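Local coordinates for coiled-coil and C2 domain-containing protein 1-like (Drosophila melanogaster, PDB 6EI6) that binds phosphatidylinositol monophosphates and regulates ESCRT-III in endosomal sorting by direct binding of Shrub, probably preventing its inappropriate polymerisation, at residues E44-Q49 and L77-D82; C53-D58 and E221-I226; R57-A62 and H110-L115; I177-R182 and N251-K256. All blocks are in the same frame, centred on the assembly; numbering follows the deposited sequence.

Contact 1. Residues E44-Q49 and L77-D82; sequences EQLAKQ and LTVQKD
Gln49 and Leu46 on one helix meet Val79 and Asp82 on the other, where two antiparallel helices pass with short-segment axes 9.3 Å apart at 160°. At the root of Gln49, CB packs on the CG1 methyl of Val79 at 4.0 Å. Beyond CG the chain runs on extended to a buried amide. OE1 takes an N-H from Gln45 NE2 one turn back at 3.3 Å, in the carbonyl plane on a lone pair, and also accepts from the backbone N of Leu266, while NE2 is hydrogen-bonded as well, so both polar ends are satisfied. Val79 has CG1 anti to its own backbone N (chi1 177°), which presses that methyl against Leu46 O at 3.2 Å. Leu46 reaches further along the partner helix: CD1 touches the main-chain C of Asp82 at 3.9 Å, and CD2 touches Asp82 CB at 4.1 Å, the two side chains crossing nearly at right angles. The Asp82 carboxylate is held by the backbone N of Leu268. Strand 265-268 thus runs beside this helical hairpin, linked to helix 34-62 through Gln49 and to helix 66-91 through Asp82, with Trp265 packing on Gln49 and Val79.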
loop_
_atom_site.group_PDB
_atom_site.type_symbol
_atom_site.label_atom_id
_atom_site.label_comp_id
_atom_site.label_asym_id
_atom_site.label_seq_id
_atom_site.Cartn_x
_atom_site.Cartn_y
_atom_site.Cartn_z
ATOM N N GLU A 44 2.662 16.347 15.400
ATOM C CA GLU A 44 2.090 15.077 14.951
ATOM C C GLU A 44 1.009 15.292 13.903
ATOM O O GLU A 44 0.974 14.594 12.876
ATOM C CB GLU A 44 1.504 14.318 16.139
ATOM C CG GLU A 44 2.553 13.795 17.061
ATOM C CD GLU A 44 3.119 12.477 16.549
ATOM O OE1 GLU A 44 2.356 11.703 15.887
ATOM O OE2 GLU A 44 4.330 12.228 16.776
ATOM N N GLN A 45 0.092 16.234 14.173
ATOM C CA GLN A 45 -1.000 16.478 13.249
ATOM C C GLN A 45 -0.470 16.890 11.885
ATOM O O GLN A 45 -0.950 16.399 10.853
ATOM C CB GLN A 45 -1.937 17.544 13.801
ATOM C CG GLN A 45 -3.060 17.912 12.823
ATOM C CD GLN A 45 -4.134 16.837 12.767
ATOM O OE1 GLN A 45 -4.350 16.139 13.744
ATOM N NE2 GLN A 45 -4.809 16.703 11.622
ATOM N N LEU A 46 0.531 17.780 11.863
ATOM C CA LEU A 46 1.081 18.250 10.599
ATOM C C LEU A 46 1.830 17.128 9.889
ATOM O O LEU A 46 1.709 16.971 8.668
ATOM C CB LEU A 46 1.998 19.459 10.842
ATOM C CG LEU A 46 1.302 20.762 11.270
ATOM C CD1 LEU A 46 2.307 21.800 11.833
ATOM C CD2 LEU A 46 0.492 21.362 10.117
ATOM N N ALA A 47 2.589 16.323 10.646
ATOM C CA ALA A 47 3.251 15.159 10.060
ATOM C C ALA A 47 2.244 14.191 9.444
ATOM O O ALA A 47 2.483 13.664 8.348
ATOM C CB ALA A 47 4.123 14.444 11.105
ATOM N N LYS A 48 1.097 13.960 10.109
ATOM C CA LYS A 48 0.064 13.107 9.506
ATOM C C LYS A 48 -0.495 13.733 8.244
ATOM O O LYS A 48 -0.787 13.030 7.268
ATOM C CB LYS A 48 -1.086 12.847 10.471
ATOM C CG LYS A 48 -0.840 11.804 11.528
ATOM C CD LYS A 48 -2.058 11.675 12.453
ATOM C CE LYS A 48 -1.723 10.799 13.647
ATOM N NZ LYS A 48 -0.421 11.192 14.292
ATOM N N GLN A 49 -0.666 15.054 8.248
ATOM C CA GLN A 49 -1.161 15.739 7.059
ATOM C C GLN A 49 -0.152 15.630 5.924
ATOM O O GLN A 49 -0.527 15.381 4.766
ATOM C CB GLN A 49 -1.453 17.212 7.390
ATOM C CG GLN A 49 -2.752 17.428 8.156
ATOM C CD GLN A 49 -2.957 18.871 8.688
ATOM O OE1 GLN A 49 -3.722 19.066 9.632
ATOM N NE2 GLN A 49 -2.272 19.866 8.092
ATOM N N LEU A 77 4.040 20.788 0.225
ATOM C CA LEU A 77 4.961 21.894 0.463
ATOM C C LEU A 77 4.443 22.831 1.557
ATOM O O LEU A 77 5.191 23.206 2.466
ATOM C CB LEU A 77 5.214 22.673 -0.840
ATOM C CG LEU A 77 5.998 21.984 -1.979
ATOM C CD1 LEU A 77 6.472 23.032 -3.027
ATOM C CD2 LEU A 77 7.189 21.109 -1.478
ATOM N N THR A 78 3.159 23.207 1.502
ATOM C CA THR A 78 2.658 24.133 2.510
ATOM C C THR A 78 2.593 23.480 3.885
ATOM O O THR A 78 2.850 24.147 4.892
ATOM C CB THR A 78 1.278 24.697 2.115
ATOM O OG1 THR A 78 0.298 23.646 2.122
ATOM C CG2 THR A 78 1.337 25.278 0.742
ATOM N N VAL A 79 2.269 22.186 3.954
ATOM C CA VAL A 79 2.296 21.495 5.242
ATOM C C VAL A 79 3.714 21.474 5.798
ATOM O O VAL A 79 3.934 21.707 6.996
ATOM C CB VAL A 79 1.720 20.074 5.105
ATOM C CG1 VAL A 79 1.817 19.327 6.442
ATOM C CG2 VAL A 79 0.302 20.145 4.626
ATOM N N GLN A 80 4.702 21.217 4.936
ATOM C CA GLN A 80 6.084 21.132 5.407
ATOM C C GLN A 80 6.581 22.475 5.940
ATOM O O GLN A 80 7.284 22.520 6.957
ATOM C CB GLN A 80 6.993 20.624 4.283
ATOM C CG GLN A 80 8.461 20.494 4.691
ATOM C CD GLN A 80 8.698 19.377 5.690
ATOM O OE1 GLN A 80 8.404 18.229 5.408
ATOM N NE2 GLN A 80 9.229 19.714 6.866
ATOM N N LYS A 81 6.226 23.581 5.273
ATOM C CA LYS A 81 6.538 24.902 5.805
ATOM C C LYS A 81 6.006 25.056 7.227
ATOM O O LYS A 81 6.701 25.567 8.116
ATOM C CB LYS A 81 5.954 25.998 4.903
ATOM C CG LYS A 81 6.630 26.138 3.566
ATOM C CD LYS A 81 6.436 27.536 2.966
ATOM C CE LYS A 81 7.173 27.670 1.620
ATOM N NZ LYS A 81 6.636 26.752 0.560
ATOM N N ASP A 82 4.763 24.619 7.459
ATOM C CA ASP A 82 4.170 24.800 8.780
ATOM C C ASP A 82 4.852 23.897 9.789
ATOM O O ASP A 82 5.133 24.318 10.920
ATOM C CB ASP A 82 2.655 24.550 8.726
ATOM C CG ASP A 82 1.881 25.784 8.248
ATOM O OD1 ASP A 82 2.532 26.859 8.066
ATOM O OD2 ASP A 82 0.632 25.693 8.061
#

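Contact 2. Residues C53-D58 and E221-I226; sequences CKNTRD and ETKCEI. With SO4 (sulfate ion), chain E.
Asn55 on helix 34-62 faces Lys223 in the irregular segment that leads into strand 225-233, their CA atoms 6.9 Å apart and no hydrogen bond joining the two backbones. The flat amide of Asn55 lies across the Lys223 aliphatic chain at about a right angle: ND2 approaches Lys223 CG at 3.8 Å, and OD1 lies 3.9 Å from Lys223 CE. A bend at chi3 (-121°) brings Lys223 CE round beside the amide, so that CG, CD and CE all border it. This is where the helical hairpin leans on the C2 beta-sandwich, at the loop entering one of its edge strands, and the touch is light. The charged chemistry lies on another side of the helix. Arg57 sends NH2 to sulfate O3 at 2.8 Å and NH1 to sulfate O1 at 3.2 Å, two fairly straight bonds to an ion probably taken from the crystallisation liquor; Lys54 NZ adds a weak one to O2. A bend at chi3 (70°) also turns NE to Asp58 OD1 at 3.2 Å, which lies in the guanidinium plane although it is met from above its own carboxylate plane. NH1 pairs further with Glu73 of helix 66-91. A leucine in place of Arg57 would probably leave Asp58 and Glu73 without their common cationic partner and take two hydrogen bonds from the sulfate. Lys54 CB lies over one face of the Arg57 guanidinium, toward its rim.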
loop_
_atom_site.group_PDB
_atom_site.type_symbol
_atom_site.label_atom_id
_atom_site.label_comp_id
_atom_site.label_asym_id
_atom_site.label_seq_id
_atom_site.Cartn_x
_atom_site.Cartn_y
_atom_site.Cartn_z
ATOM N N CYS A 53 -0.651 14.054 2.118
ATOM C CA CYS A 53 -0.295 14.747 0.883
ATOM C C CYS A 53 0.579 13.881 -0.011
ATOM O O CYS A 53 0.344 13.794 -1.219
ATOM C CB CYS A 53 0.428 16.059 1.194
ATOM S SG CYS A 53 -0.660 17.220 1.985
ATOM N N LYS A 54 1.610 13.254 0.567
ATOM C CA LYS A 54 2.551 12.465 -0.228
ATOM C C LYS A 54 1.887 11.212 -0.785
ATOM O O LYS A 54 1.990 10.939 -1.988
ATOM C CB LYS A 54 3.781 12.133 0.613
ATOM C CG LYS A 54 4.584 13.370 0.851
ATOM C CD LYS A 54 5.758 13.163 1.752
ATOM C CE LYS A 54 6.607 14.446 1.759
ATOM N NZ LYS A 54 7.686 14.436 2.795
ATOM N N ASN A 55 1.158 10.469 0.067
ATOM C CA ASN A 55 0.408 9.295 -0.383
ATOM C C ASN A 55 -0.498 9.634 -1.560
ATOM O O ASN A 55 -0.473 8.955 -2.596
ATOM C CB ASN A 55 -0.438 8.711 0.758
ATOM C CG ASN A 55 0.398 8.030 1.857
ATOM O OD1 ASN A 55 1.612 7.922 1.755
ATOM N ND2 ASN A 55 -0.266 7.597 2.929
ATOM N N THR A 56 -1.346 10.661 -1.396
ATOM C CA THR A 56 -2.271 11.036 -2.464
ATOM C C THR A 56 -1.511 11.484 -3.710
ATOM O O THR A 56 -1.848 11.081 -4.831
ATOM C CB THR A 56 -3.225 12.133 -1.973
ATOM O OG1 THR A 56 -4.093 11.592 -0.980
ATOM C CG2 THR A 56 -4.095 12.671 -3.118
ATOM N N ARG A 57 -0.464 12.297 -3.528
ATOM C CA ARG A 57 0.412 12.643 -4.643
ATOM C C ARG A 57 0.882 11.394 -5.369
ATOM O O ARG A 57 0.859 11.328 -6.606
ATOM C CB ARG A 57 1.615 13.446 -4.143
ATOM C CG ARG A 57 2.651 13.721 -5.188
ATOM C CD ARG A 57 3.946 14.162 -4.536
ATOM N NE ARG A 57 4.564 13.037 -3.830
ATOM C CZ ARG A 57 5.515 13.142 -2.908
ATOM N NH1 ARG A 57 5.981 14.334 -2.543
ATOM N NH2 ARG A 57 5.982 12.045 -2.333
ATOM N N ASP A 58 1.291 10.378 -4.604
ATOM C CA ASP A 58 1.850 9.178 -5.206
ATOM C C ASP A 58 0.778 8.381 -5.925
ATOM O O ASP A 58 1.030 7.817 -6.998
ATOM C CB ASP A 58 2.545 8.341 -4.135
ATOM C CG ASP A 58 3.865 8.942 -3.714
ATOM O OD1 ASP A 58 4.340 9.871 -4.416
ATOM O OD2 ASP A 58 4.422 8.502 -2.684
ATOM N N GLU A 221 -4.508 0.009 4.630
ATOM C CA GLU A 221 -5.295 0.699 5.648
ATOM C C GLU A 221 -5.364 2.192 5.366
ATOM O O GLU A 221 -6.409 2.827 5.583
ATOM C CB GLU A 221 -4.697 0.458 7.027
ATOM C CG GLU A 221 -4.984 -0.905 7.578
ATOM C CD GLU A 221 -4.600 -1.009 9.026
ATOM O OE1 GLU A 221 -3.627 -0.315 9.418
ATOM O OE2 GLU A 221 -5.282 -1.770 9.762
ATOM N N THR A 222 -4.262 2.769 4.885
ATOM C CA THR A 222 -4.209 4.187 4.571
ATOM C C THR A 222 -3.884 4.484 3.124
ATOM O O THR A 222 -3.967 5.650 2.734
ATOM C CB THR A 222 -3.184 4.909 5.454
ATOM O OG1 THR A 222 -1.872 4.440 5.145
ATOM C CG2 THR A 222 -3.479 4.662 6.914
ATOM N N LYS A 223 -3.505 3.484 2.326
ATOM C CA LYS A 223 -3.275 3.657 0.901
ATOM C C LYS A 223 -4.241 2.788 0.110
ATOM O O LYS A 223 -4.886 1.868 0.634
ATOM C CB LYS A 223 -1.840 3.321 0.505
ATOM C CG LYS A 223 -0.864 4.395 0.890
ATOM C CD LYS A 223 0.484 4.164 0.247
ATOM C CE LYS A 223 1.543 4.037 1.288
ATOM N NZ LYS A 223 1.059 3.053 2.292
ATOM N N CYS A 224 -4.358 3.092 -1.168
ATOM C CA CYS A 224 -5.368 2.408 -1.943
ATOM C C CYS A 224 -4.767 1.443 -2.952
ATOM O O CYS A 224 -5.524 0.775 -3.677
ATOM C CB CYS A 224 -6.278 3.428 -2.629
ATOM S SG CYS A 224 -5.322 4.634 -3.462
ATOM N N GLU A 225 -3.438 1.342 -3.010
ATOM C CA GLU A 225 -2.821 0.249 -3.735
ATOM C C GLU A 225 -1.423 -0.018 -3.204
ATOM O O GLU A 225 -0.740 0.881 -2.704
ATOM C CB GLU A 225 -2.784 0.506 -5.245
ATOM C CG GLU A 225 -1.902 1.621 -5.708
ATOM C CD GLU A 225 -2.647 2.947 -5.812
ATOM O OE1 GLU A 225 -3.814 2.968 -6.285
ATOM O OE2 GLU A 225 -2.066 3.969 -5.390
ATOM N N ILE A 226 -1.020 -1.286 -3.303
ATOM C CA ILE A 226 0.364 -1.723 -3.139
ATOM C C ILE A 226 0.889 -2.100 -4.519
ATOM O O ILE A 226 0.191 -2.764 -5.292
ATOM C CB ILE A 226 0.461 -2.903 -2.165
ATOM C CG1 ILE A 226 -0.034 -2.486 -0.782
ATOM C CG2 ILE A 226 1.884 -3.451 -2.118
ATOM C CD1 ILE A 226 -0.349 -3.654 0.149
HETATM S S SO4 E . 9.376 13.196 -0.699
HETATM O O1 SO4 E . 8.719 14.486 -0.943
HETATM O O2 SO4 E . 9.920 13.185 0.667
HETATM O O3 SO4 E . 8.429 12.081 -0.881
HETATM O O4 SO4 E . 10.487 13.050 -1.645
#

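Contact 3. Residues R57-A62 and H110-L115; sequences RDHHKA and HCNTDL. With SO4 (sulfate ion), chain E.
His59, near the end of helix 34-62, drives its ring into Cys111 and Asn112, on the connection that leads to strand 119-128 of the C2 beta-sandwich. Here the packing is tight. With CG anti to the backbone N (chi1 172°), the imidazole reaches straight out from the helix, and Cys111 sits over one of its faces: CB comes within 3.1 Å of NE2 of His59, and SG stands 4.2 Å from the ring centroid, only 12° off the normal, a sulfur-aromatic contact. The ring is fixed from a further direction by Glu225, whose OE1 bonds ND1 and also takes the Asn112 amide ND2; that nitrogen reaches Val249 O too. By contrast, Asp58 and Lys61 are exposed and do not touch the loop, and Thr113 and Asp114, exposed in the type I beta turn from Asn112 to Leu115, do not touch the helix segment. The Asn112 amide is inclined 57° to the imidazole, and its OD1 meets the ring edge in plane, 3.2 Å from CE1 of His59.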
loop_
_atom_site.group_PDB
_atom_site.type_symbol
_atom_site.label_atom_id
_atom_site.label_comp_id
_atom_site.label_asym_id
_atom_site.label_seq_id
_atom_site.Cartn_x
_atom_site.Cartn_y
_atom_site.Cartn_z
ATOM N N ARG A 57 -0.464 12.297 -3.528
ATOM C CA ARG A 57 0.412 12.643 -4.643
ATOM C C ARG A 57 0.882 11.394 -5.369
ATOM O O ARG A 57 0.859 11.328 -6.606
ATOM C CB ARG A 57 1.615 13.446 -4.143
ATOM C CG ARG A 57 2.651 13.721 -5.188
ATOM C CD ARG A 57 3.946 14.162 -4.536
ATOM N NE ARG A 57 4.564 13.037 -3.830
ATOM C CZ ARG A 57 5.515 13.142 -2.908
ATOM N NH1 ARG A 57 5.981 14.334 -2.543
ATOM N NH2 ARG A 57 5.982 12.045 -2.333
ATOM N N ASP A 58 1.291 10.378 -4.604
ATOM C CA ASP A 58 1.850 9.178 -5.206
ATOM C C ASP A 58 0.778 8.381 -5.925
ATOM O O ASP A 58 1.030 7.817 -6.998
ATOM C CB ASP A 58 2.545 8.341 -4.135
ATOM C CG ASP A 58 3.865 8.942 -3.714
ATOM O OD1 ASP A 58 4.340 9.871 -4.416
ATOM O OD2 ASP A 58 4.422 8.502 -2.684
ATOM N N HIS A 59 -0.434 8.349 -5.373
ATOM C CA HIS A 59 -1.525 7.714 -6.101
ATOM C C HIS A 59 -1.765 8.394 -7.445
ATOM O O HIS A 59 -1.943 7.717 -8.463
ATOM C CB HIS A 59 -2.805 7.725 -5.279
ATOM C CG HIS A 59 -3.996 7.261 -6.048
ATOM N ND1 HIS A 59 -4.303 5.925 -6.201
ATOM C CD2 HIS A 59 -4.937 7.948 -6.737
ATOM C CE1 HIS A 59 -5.398 5.811 -6.933
ATOM N NE2 HIS A 59 -5.797 7.023 -7.279
ATOM N N HIS A 60 -1.772 9.733 -7.471
ATOM C CA HIS A 60 -2.008 10.435 -8.729
ATOM C C HIS A 60 -0.859 10.230 -9.709
ATOM O O HIS A 60 -1.092 10.151 -10.922
ATOM C CB HIS A 60 -2.248 11.924 -8.467
ATOM C CG HIS A 60 -3.573 12.197 -7.834
ATOM N ND1 HIS A 60 -4.757 11.721 -8.358
ATOM C CD2 HIS A 60 -3.902 12.854 -6.700
ATOM C CE1 HIS A 60 -5.762 12.087 -7.581
ATOM N NE2 HIS A 60 -5.269 12.768 -6.563
ATOM N N LYS A 61 0.377 10.123 -9.204
ATOM C CA LYS A 61 1.521 9.848 -10.070
ATOM C C LYS A 61 1.393 8.486 -10.733
ATOM O O LYS A 61 1.531 8.357 -11.956
ATOM C CB LYS A 61 2.812 9.920 -9.269
ATOM C CG LYS A 61 3.985 9.328 -10.003
ATOM C CD LYS A 61 5.284 9.853 -9.459
ATOM C CE LYS A 61 6.195 8.722 -9.021
ATOM N NZ LYS A 61 7.624 9.161 -8.934
ATOM N N ALA A 62 1.103 7.459 -9.936
ATOM C CA ALA A 62 0.923 6.118 -10.473
ATOM C C ALA A 62 -0.203 6.039 -11.493
ATOM O O ALA A 62 -0.221 5.106 -12.302
ATOM C CB ALA A 62 0.644 5.129 -9.350
ATOM N N HIS A 110 -12.862 7.928 -3.791
ATOM C CA HIS A 110 -12.976 7.777 -5.243
ATOM C C HIS A 110 -11.628 7.603 -5.946
ATOM O O HIS A 110 -11.491 7.996 -7.108
ATOM C CB HIS A 110 -13.702 8.981 -5.864
ATOM C CG HIS A 110 -15.169 9.034 -5.568
ATOM N ND1 HIS A 110 -15.835 8.035 -4.884
ATOM C CD2 HIS A 110 -16.100 9.971 -5.858
ATOM C CE1 HIS A 110 -17.112 8.348 -4.776
ATOM N NE2 HIS A 110 -17.298 9.521 -5.353
ATOM N N CYS A 111 -10.604 7.056 -5.294
ATOM C CA CYS A 111 -9.391 6.695 -6.035
ATOM C C CYS A 111 -9.473 5.212 -6.343
ATOM O O CYS A 111 -9.937 4.434 -5.514
ATOM C CB CYS A 111 -8.102 7.046 -5.275
ATOM S SG CYS A 111 -7.814 6.386 -3.614
ATOM N N ASN A 112 -9.105 4.819 -7.554
ATOM C CA ASN A 112 -9.508 3.500 -8.058
ATOM C C ASN A 112 -11.037 3.377 -8.042
ATOM O O ASN A 112 -11.625 2.574 -7.305
ATOM C CB ASN A 112 -8.871 2.351 -7.259
ATOM C CG ASN A 112 -7.380 2.487 -7.120
ATOM O OD1 ASN A 112 -6.730 3.110 -7.948
ATOM N ND2 ASN A 112 -6.820 1.888 -6.068
ATOM N N THR A 113 -11.682 4.207 -8.866
ATOM C CA THR A 113 -13.128 4.079 -9.032
ATOM C C THR A 113 -13.531 2.804 -9.765
ATOM O O THR A 113 -14.690 2.391 -9.666
ATOM C CB THR A 113 -13.696 5.266 -9.793
ATOM O OG1 THR A 113 -12.970 5.413 -11.022
ATOM C CG2 THR A 113 -13.568 6.520 -8.969
ATOM N N ASP A 114 -12.607 2.180 -10.501
ATOM C CA ASP A 114 -12.860 0.924 -11.211
ATOM C C ASP A 114 -13.273 -0.227 -10.298
ATOM O O ASP A 114 -13.630 -1.290 -10.813
ATOM C CB ASP A 114 -11.608 0.514 -11.980
ATOM C CG ASP A 114 -10.344 0.716 -11.156
ATOM O OD1 ASP A 114 -10.232 0.099 -10.070
ATOM O OD2 ASP A 114 -9.472 1.507 -11.570
ATOM N N LEU A 115 -13.239 -0.055 -8.978
ATOM C CA LEU A 115 -13.458 -1.147 -8.043
ATOM C C LEU A 115 -14.660 -0.869 -7.158
ATOM O O LEU A 115 -14.838 0.242 -6.661
ATOM C CB LEU A 115 -12.231 -1.367 -7.147
ATOM C CG LEU A 115 -11.174 -2.419 -7.475
ATOM C CD1 LEU A 115 -10.796 -2.437 -8.943
ATOM C CD2 LEU A 115 -9.952 -2.104 -6.648
HETATM S S SO4 E . 9.376 13.196 -0.699
HETATM O O1 SO4 E . 8.719 14.486 -0.943
HETATM O O2 SO4 E . 9.920 13.185 0.667
HETATM O O3 SO4 E . 8.429 12.081 -0.881
HETATM O O4 SO4 E . 10.487 13.050 -1.645
#

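Contact 4. Residues I177-R182 and N251-K256; sequences IQRTNR and NPILTK
Asn251 O is gripped twice by one guanidinium: Arg179 NH2 reaches it at 2.9 Å (152° at the hydrogen) and Arg179 NH1 at 3.1 Å, both from the same face of the carbonyl. The acceptor lies close to the guanidinium plane, whereas NH1 stands well above the plane of the carbonyl, and its bond is also the more bent, 138° at the hydrogen. NH1 also makes a weak bond to Pro252 O at 3.2 Å. The arginine chain is extended from CG to NE, which carries the group across to the other segment, and NE is left to bond Asp117 O. Over one face lies the Asn251 amide, inclined 32° to the guanidinium; ND2 is 3.2 Å from Arg179 NH1, but these are two donors, and ND2 gives a hydrogen to Pro252 O. Thr255 OG1 donates to Pro252 O as well, at 2.8 Å, from the opposite face of that carbonyl. The CD1 methyl of Ile253 lies 3.9 Å from Arg179 NH1, a plain van der Waals contact. With a methionine in place of Arg179, the carbonyls of Asn251 and Asp117 would probably lose their shared donor, and the two loops would be freer to drift apart. An arginine gripping main-chain carbonyls here bridges loops at one end of the C2 beta-sandwich just where strand 241-249 gives way, through the type I turn Pro252 to Thr255, to helix 255-263.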
loop_
_atom_site.group_PDB
_atom_site.type_symbol
_atom_site.label_atom_id
_atom_site.label_comp_id
_atom_site.label_asym_id
_atom_site.label_seq_id
_atom_site.Cartn_x
_atom_site.Cartn_y
_atom_site.Cartn_z
ATOM N N ILE A 177 -14.543 -8.584 -0.029
ATOM C CA ILE A 177 -14.224 -8.352 1.370
ATOM C C ILE A 177 -15.443 -7.717 2.022
ATOM O O ILE A 177 -16.324 -7.177 1.346
ATOM C CB ILE A 177 -12.982 -7.454 1.534
ATOM C CG1 ILE A 177 -13.260 -6.079 0.915
ATOM C CG2 ILE A 177 -11.758 -8.116 0.906
ATOM C CD1 ILE A 177 -12.021 -5.274 0.579
ATOM N N GLN A 178 -15.493 -7.794 3.352
ATOM C CA GLN A 178 -16.472 -7.055 4.147
ATOM C C GLN A 178 -15.728 -6.080 5.053
ATOM O O GLN A 178 -15.285 -6.454 6.144
ATOM C CB GLN A 178 -17.348 -7.983 4.972
ATOM C CG GLN A 178 -18.213 -8.904 4.158
ATOM C CD GLN A 178 -17.732 -10.330 4.249
ATOM O OE1 GLN A 178 -17.722 -10.931 5.333
ATOM N NE2 GLN A 178 -17.315 -10.882 3.113
ATOM N N ARG A 179 -15.627 -4.825 4.604
ATOM C CA ARG A 179 -15.048 -3.768 5.424
ATOM C C ARG A 179 -15.675 -3.704 6.812
ATOM O O ARG A 179 -15.011 -3.295 7.774
ATOM C CB ARG A 179 -15.211 -2.430 4.711
ATOM C CG ARG A 179 -14.385 -2.313 3.462
ATOM C CD ARG A 179 -14.742 -1.078 2.683
ATOM N NE ARG A 179 -14.037 -1.010 1.404
ATOM C CZ ARG A 179 -12.864 -0.413 1.236
ATOM N NH1 ARG A 179 -12.276 0.158 2.275
ATOM N NH2 ARG A 179 -12.280 -0.381 0.039
ATOM N N THR A 180 -16.941 -4.123 6.936
ATOM C CA THR A 180 -17.649 -4.037 8.210
ATOM C C THR A 180 -17.154 -5.081 9.210
ATOM O O THR A 180 -17.079 -4.802 10.410
ATOM C CB THR A 180 -19.154 -4.187 7.982
ATOM O OG1 THR A 180 -19.562 -3.318 6.919
ATOM C CG2 THR A 180 -19.914 -3.820 9.228
ATOM N N ASN A 181 -16.823 -6.285 8.745
ATOM C CA ASN A 181 -16.410 -7.361 9.649
ATOM C C ASN A 181 -15.075 -7.023 10.310
ATOM O O ASN A 181 -14.057 -6.860 9.627
ATOM C CB ASN A 181 -16.294 -8.686 8.891
ATOM C CG ASN A 181 -16.421 -9.907 9.804
ATOM O OD1 ASN A 181 -16.922 -10.947 9.384
ATOM N ND2 ASN A 181 -15.982 -9.774 11.062
ATOM N N ARG A 182 -15.070 -6.947 11.644
ATOM C CA ARG A 182 -13.836 -6.603 12.349
ATOM C C ARG A 182 -12.739 -7.650 12.153
ATOM O O ARG A 182 -11.556 -7.323 12.285
ATOM C CB ARG A 182 -14.111 -6.384 13.845
ATOM C CG ARG A 182 -14.553 -7.618 14.615
ATOM C CD ARG A 182 -15.904 -7.360 15.297
ATOM N NE ARG A 182 -16.543 -8.583 15.799
ATOM C CZ ARG A 182 -17.455 -9.291 15.130
ATOM N NH1 ARG A 182 -17.832 -8.918 13.911
ATOM N NH2 ARG A 182 -17.982 -10.384 15.676
ATOM N N ASN A 251 -10.889 2.181 -1.858
ATOM C CA ASN A 251 -10.357 3.206 -0.974
ATOM C C ASN A 251 -9.754 2.511 0.232
ATOM O O ASN A 251 -10.030 1.329 0.466
ATOM C CB ASN A 251 -11.441 4.224 -0.567
ATOM C CG ASN A 251 -12.711 3.563 -0.083
ATOM O OD1 ASN A 251 -13.685 3.474 -0.825
ATOM N ND2 ASN A 251 -12.720 3.110 1.163
ATOM N N PRO A 252 -8.910 3.201 1.001
ATOM C CA PRO A 252 -8.266 2.550 2.144
ATOM C C PRO A 252 -9.280 2.061 3.168
ATOM O O PRO A 252 -10.392 2.579 3.274
ATOM C CB PRO A 252 -7.369 3.650 2.721
ATOM C CG PRO A 252 -7.108 4.579 1.581
ATOM C CD PRO A 252 -8.347 4.540 0.734
ATOM N N ILE A 253 -8.886 1.025 3.912
ATOM C CA ILE A 253 -9.732 0.498 4.977
ATOM C C ILE A 253 -10.135 1.615 5.936
ATOM O O ILE A 253 -11.305 1.748 6.312
ATOM C CB ILE A 253 -9.014 -0.649 5.719
ATOM C CG1 ILE A 253 -8.514 -1.714 4.739
ATOM C CG2 ILE A 253 -9.936 -1.285 6.737
ATOM C CD1 ILE A 253 -9.537 -2.145 3.752
ATOM N N LEU A 254 -9.165 2.421 6.360
ATOM C CA LEU A 254 -9.408 3.517 7.298
ATOM C C LEU A 254 -9.709 4.830 6.588
ATOM O O LEU A 254 -9.193 5.891 6.968
ATOM C CB LEU A 254 -8.211 3.669 8.228
ATOM C CG LEU A 254 -7.735 2.374 8.882
ATOM C CD1 LEU A 254 -6.482 2.639 9.744
ATOM C CD2 LEU A 254 -8.884 1.773 9.682
ATOM N N THR A 255 -10.523 4.770 5.534
ATOM C CA THR A 255 -10.947 5.974 4.840
ATOM C C THR A 255 -11.718 6.904 5.770
ATOM O O THR A 255 -11.566 8.129 5.700
ATOM C CB THR A 255 -11.793 5.597 3.630
ATOM O OG1 THR A 255 -10.938 5.221 2.537
ATOM C CG2 THR A 255 -12.689 6.765 3.213
ATOM N N LYS A 256 -12.513 6.336 6.677
ATOM C CA LYS A 256 -13.416 7.151 7.479
ATOM C C LYS A 256 -12.638 8.111 8.356
ATOM O O LYS A 256 -12.921 9.318 8.370
ATOM C CB LYS A 256 -14.327 6.269 8.329
ATOM C CG LYS A 256 -15.355 7.042 9.130
ATOM C CD LYS A 256 -16.349 6.116 9.842
ATOM C CE LYS A 256 -17.533 6.915 10.418
ATOM N NZ LYS A 256 -18.883 6.279 10.186
#

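In the fold
Contacts 1, 2 and 3 all use helix 34-62, meeting in turn its hairpin partner, the approach to strand 225-233, and the loop before strand 119-128. Contact 1 is buried and largely apolar; contact 3 is buried too but built on an imidazole; contact 2 is a thin surface touch. Contacts 2 and 3 lie about 8 Å apart between centres and share Glu225, a residue of contact 2 that bonds across to contact 3. Contact 4, partly buried, leaves the hairpin out and works through main-chain carbonyls between the loop after strand 171-176 and the turn leading to helix 255-263. It still abuts contact 2, where Glu221 O probably bonds Leu254 N and Pro252 packs on the 221-223 backbone.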